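Local coordinates for transcriptional repressor of the blcABC operon (Agrobacterium tumefaciens, PDB 3MQ0), which represses transcription of the blcABC operon, probably by binding DNA through its IclR-type helix-turn-helix domain, and is regulated through its oligomerization, at residues B[129-134]-B[153-158]; B[120-125]-B[235-240]. All blocks are in the same frame, centred on the assembly; numbering follows the deposited sequence.

Interaction 1 of 2, residues B[129-134]-B[153-158]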
# COMPACT_ATOMS: atom_id res chain seq x y z
N GLY B 129 6.10 -1.31 -26.84
CA GLY B 129 5.14 -1.53 -27.90
C GLY B 129 4.77 -2.99 -28.14
O GLY B 129 4.13 -3.30 -29.15
N GLU B 130 5.18 -3.87 -27.22
CA GLU B 130 4.90 -5.32 -27.34
C GLU B 130 4.07 -5.83 -26.17
O GLU B 130 4.08 -5.23 -25.09
CB GLU B 130 6.23 -6.10 -27.40
CG GLU B 130 7.18 -5.60 -28.47
CD GLU B 130 8.47 -6.42 -28.56
OE1 GLU B 130 9.35 -6.27 -27.68
OE2 GLU B 130 8.60 -7.22 -29.52
N VAL B 131 3.36 -6.95 -26.37
CA VAL B 131 2.82 -7.69 -25.23
C VAL B 131 3.67 -8.95 -25.06
O VAL B 131 4.21 -9.46 -26.03
CB VAL B 131 1.34 -8.07 -25.40
CG1 VAL B 131 0.47 -6.80 -25.46
CG2 VAL B 131 1.12 -8.92 -26.63
N VAL B 132 3.80 -9.41 -23.82
CA VAL B 132 4.57 -10.61 -23.50
C VAL B 132 3.63 -11.60 -22.83
O VAL B 132 2.90 -11.23 -21.90
CB VAL B 132 5.73 -10.28 -22.54
CG1 VAL B 132 6.50 -11.55 -22.17
CG2 VAL B 132 6.65 -9.24 -23.17
N TYR B 133 3.59 -12.83 -23.33
CA TYR B 133 2.69 -13.86 -22.82
C TYR B 133 3.23 -14.46 -21.54
O TYR B 133 4.32 -15.01 -21.53
CB TYR B 133 2.40 -14.93 -23.91
CG TYR B 133 1.57 -14.29 -24.97
CD1 TYR B 133 2.17 -13.54 -25.97
CD2 TYR B 133 0.18 -14.29 -24.90
CE1 TYR B 133 1.42 -12.85 -26.90
CE2 TYR B 133 -0.58 -13.60 -25.82
CZ TYR B 133 0.04 -12.89 -26.82
OH TYR B 133 -0.70 -12.20 -27.75
N ILE B 134 2.49 -14.30 -20.45
CA ILE B 134 2.94 -14.86 -19.17
C ILE B 134 2.09 -16.01 -18.67
O ILE B 134 2.47 -16.71 -17.73
CB ILE B 134 3.06 -13.78 -18.08
CG1 ILE B 134 1.72 -13.11 -17.82
CG2 ILE B 134 4.10 -12.74 -18.49
CD1 ILE B 134 1.70 -12.24 -16.55
N LEU B 153 4.47 -10.23 -29.10
CA LEU B 153 3.76 -9.76 -30.29
C LEU B 153 3.56 -8.25 -30.21
O LEU B 153 3.58 -7.68 -29.12
CB LEU B 153 2.39 -10.45 -30.39
CG LEU B 153 2.44 -11.91 -30.85
CD1 LEU B 153 1.03 -12.50 -30.87
CD2 LEU B 153 3.07 -12.00 -32.22
N PRO B 154 3.36 -7.58 -31.36
CA PRO B 154 3.08 -6.13 -31.35
C PRO B 154 1.78 -5.81 -30.63
O PRO B 154 0.73 -6.34 -30.97
CB PRO B 154 2.95 -5.78 -32.83
CG PRO B 154 3.67 -6.88 -33.56
CD PRO B 154 3.46 -8.12 -32.73
N ALA B 155 1.87 -4.94 -29.63
CA ALA B 155 0.69 -4.53 -28.86
C ALA B 155 -0.46 -4.00 -29.72
O ALA B 155 -1.62 -4.23 -29.39
CB ALA B 155 1.08 -3.50 -27.81
N PRO B 156 -0.16 -3.28 -30.81
CA PRO B 156 -1.31 -2.71 -31.54
C PRO B 156 -2.20 -3.75 -32.21
O PRO B 156 -3.35 -3.43 -32.50
CB PRO B 156 -0.65 -1.83 -32.61
CG PRO B 156 0.64 -1.43 -31.99
CD PRO B 156 1.11 -2.66 -31.24
N PHE B 157 -1.67 -4.95 -32.46
CA PHE B 157 -2.42 -5.97 -33.19
C PHE B 157 -3.21 -6.96 -32.30
O PHE B 157 -4.17 -7.58 -32.77
CB PHE B 157 -1.47 -6.76 -34.11
CG PHE B 157 -0.66 -5.91 -35.08
CD1 PHE B 157 -1.12 -4.68 -35.52
CD2 PHE B 157 0.55 -6.38 -35.57
CE1 PHE B 157 -0.38 -3.92 -36.41
CE2 PHE B 157 1.31 -5.61 -36.47
CZ PHE B 157 0.83 -4.38 -36.88
N THR B 158 -2.81 -7.14 -31.05
CA THR B 158 -3.44 -8.17 -30.21
C THR B 158 -4.61 -7.61 -29.41
O THR B 158 -4.69 -6.40 -29.19
CB THR B 158 -2.42 -8.78 -29.21
OG1 THR B 158 -1.95 -7.75 -28.34
CG2 THR B 158 -1.21 -9.38 -29.92
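Val-131 and Leu-153 form an antiparallel hydrogen-bonded pair, each backbone N donating to the other's carbonyl: Val-131 N to Leu-153 O at 2.9 Å, and Leu-153 N to Val-131 O at the longer 3.2 Å. The next pair, Glu-130 with Pro-154, is non-hydrogen-bonded, and its side chains diverge. Here the CA of Glu-130 makes a C-H...O contact with Leu-153 O, which thus accepts the N-H of Val-131 and a weaker C-H from Glu-130. A third bond, Ala-155 N to Gly-129 O at 2.8 Å, continues the pairing as the chain leaves the strand for a turn in which Phe-157 N bonds back to Pro-154 O.

Leu-153 meets the outer end of the Tyr-133 ring, its CD1 lying 3.6 Å from Tyr-133 OH. That hydroxyl oxygen also lies 3.6 Å from CG2 of Thr-158, whose side chain and that of Tyr-133 come from opposite directions. The two methyls of Val-131 divide between the residues after the strand, CG1 lying 4.1 Å from Ala-155 CB and CG2 3.7 Å from Thr-158 OG1, as Val-131 and Thr-158 slide past each other. With chi1 at 61°, Thr-158 holds OG1 between its own backbone N and carbonyl carbon, where it bonds Gly-161 N and N-caps helix 159-165. Lys-162 of that helix bonds Pro-156 O, and the ring of Phe-147 meets that of Tyr-133.

The arrangement is an outermost strand, within this chain, of the antiparallel sheet leading through a short turn into a capped helix, in the GAF-like C-terminal domain of an IclR-family regulator.

Interaction 2 of 2, residues B[120-125]-B[235-240]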
# COMPACT_ATOMS: atom_id res chain seq x y z
N THR B 120 -9.24 -20.85 -25.84
CA THR B 120 -7.87 -20.64 -25.41
C THR B 120 -7.80 -19.28 -24.73
O THR B 120 -8.29 -18.30 -25.26
CB THR B 120 -6.92 -20.67 -26.60
OG1 THR B 120 -6.91 -21.99 -27.16
CG2 THR B 120 -5.51 -20.27 -26.17
N VAL B 121 -7.21 -19.23 -23.54
CA VAL B 121 -7.16 -17.98 -22.78
C VAL B 121 -5.72 -17.61 -22.52
O VAL B 121 -4.93 -18.45 -22.09
CB VAL B 121 -7.85 -18.14 -21.41
CG1 VAL B 121 -8.01 -16.78 -20.73
CG2 VAL B 121 -9.19 -18.84 -21.58
N THR B 122 -5.37 -16.35 -22.78
CA THR B 122 -4.00 -15.89 -22.58
C THR B 122 -3.96 -14.76 -21.57
O THR B 122 -4.95 -14.07 -21.36
CB THR B 122 -3.38 -15.38 -23.90
OG1 THR B 122 -4.24 -14.39 -24.46
CG2 THR B 122 -3.24 -16.52 -24.88
N LEU B 123 -2.80 -14.60 -20.95
CA LEU B 123 -2.56 -13.53 -19.98
C LEU B 123 -1.26 -12.87 -20.41
O LEU B 123 -0.25 -13.56 -20.60
CB LEU B 123 -2.37 -14.12 -18.59
CG LEU B 123 -2.04 -13.16 -17.44
CD1 LEU B 123 -3.26 -12.32 -17.14
CD2 LEU B 123 -1.58 -13.95 -16.19
N THR B 124 -1.28 -11.55 -20.55
CA THR B 124 -0.11 -10.83 -21.04
C THR B 124 0.19 -9.61 -20.22
O THR B 124 -0.66 -9.11 -19.48
CB THR B 124 -0.34 -10.34 -22.48
OG1 THR B 124 -1.33 -9.31 -22.46
CG2 THR B 124 -0.77 -11.47 -23.39
N VAL B 125 1.42 -9.11 -20.37
CA VAL B 125 1.77 -7.79 -19.85
C VAL B 125 2.32 -6.99 -20.99
O VAL B 125 2.82 -7.57 -21.94
CB VAL B 125 2.83 -7.87 -18.74
CG1 VAL B 125 2.29 -8.65 -17.54
CG2 VAL B 125 4.10 -8.53 -19.26
N GLY B 235 -3.32 -8.03 -19.27
CA GLY B 235 -4.47 -8.22 -20.14
C GLY B 235 -4.84 -9.69 -20.17
O GLY B 235 -3.98 -10.56 -20.05
N ILE B 236 -6.12 -9.97 -20.33
CA ILE B 236 -6.58 -11.33 -20.53
C ILE B 236 -7.35 -11.38 -21.85
O ILE B 236 -8.07 -10.43 -22.19
CB ILE B 236 -7.44 -11.84 -19.36
CG1 ILE B 236 -7.86 -13.28 -19.58
CG2 ILE B 236 -8.70 -10.98 -19.16
CD1 ILE B 236 -8.65 -13.85 -18.38
N ALA B 237 -7.19 -12.46 -22.61
CA ALA B 237 -7.94 -12.58 -23.87
C ALA B 237 -8.41 -14.00 -24.08
O ALA B 237 -7.79 -14.94 -23.63
CB ALA B 237 -7.08 -12.13 -25.06
N ILE B 238 -9.51 -14.14 -24.81
CA ILE B 238 -9.86 -15.46 -25.31
C ILE B 238 -9.68 -15.43 -26.81
O ILE B 238 -9.83 -14.39 -27.45
CB ILE B 238 -11.29 -15.85 -24.93
CG1 ILE B 238 -12.29 -14.85 -25.50
CG2 ILE B 238 -11.44 -15.95 -23.40
CD1 ILE B 238 -13.73 -15.10 -25.03
N SER B 239 -9.35 -16.57 -27.39
CA SER B 239 -9.17 -16.76 -28.80
C SER B 239 -10.10 -17.84 -29.35
O SER B 239 -10.27 -18.82 -28.73
CB SER B 239 -7.75 -17.22 -29.08
OG SER B 239 -6.86 -16.21 -28.74
N LEU B 240 -10.66 -17.60 -30.52
CA LEU B 240 -11.53 -18.60 -31.14
C LEU B 240 -11.48 -18.44 -32.65
O LEU B 240 -10.89 -17.49 -33.16
CB LEU B 240 -12.97 -18.45 -30.64
CG LEU B 240 -13.58 -17.05 -30.76
CD1 LEU B 240 -15.07 -17.15 -30.98
CD2 LEU B 240 -13.27 -16.23 -29.50
O HOH W 1 -6.14 -16.00 -26.03
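Val-121 and Ile-236 meet diagonally across the strand pair, Val-121 CG1 resting 3.7 Å from Ile-236 CG1. Both lie on the same face of the sheet, and with CG1 anti to the backbone N in each (chi1 -170° and -178°) these branches are turned toward each other. The second methyl of Val-121, CG2, turns to the directly paired Ile-238 and lies 4.1 Å from its CG2, while the CG1 arm of Ile-238 leads away. On this face Leu-123 leans CD1 to 3.5 Å from Gly-235 O.

The opposite face's side chains, Thr-120, Thr-122, Thr-124, Ala-237 and Ser-239, are small and mostly hydroxyl-bearing. Thr-122 OG1 lies 3.7 Å from Ala-237 CB. A water joins the two strands by bonding Thr-122 OG1 at 2.9 Å and Ser-239 OG at 2.8 Å, besides donating to Thr-120 O. Five backbone hydrogen bonds, at the pairs Thr-120/Ser-239, Thr-122/Ala-237 and Thr-124/Gly-235, hold this antiparallel register.

Phe-106 of helix 102-110 packs on Val-121, Leu-123 and Ile-236, whereas Phe-147 touches Thr-122 and Ser-239 on the water-bearing face, where Thr-124 OG1 bonds Thr-160 of helix 159-165. Strands 130-137 and 218-226 flank the pair within the sheet.

In the fold
From the N terminus, the helix-turn-helix region comes first, and helix 102-110 then precedes strand 120-127, the first strand of both contacts' common sheet. This strand turns directly into strand 130-137, whose partner 152-154 returns after a short excursion, so interaction 1 closes a loop of 18 residues. The chain continues through helices 159-165, 170-176 and 192-205 and strands 208-211 and 218-226 before strand 232-241 closes the much longer loop of interaction 2, with interaction 1 nested inside. The central pair and the sheet margin are joined through neighbouring strands 120-127 and 130-137, where Val-132 N and Ile-134 N probably bond Val-125 O and Leu-123 O.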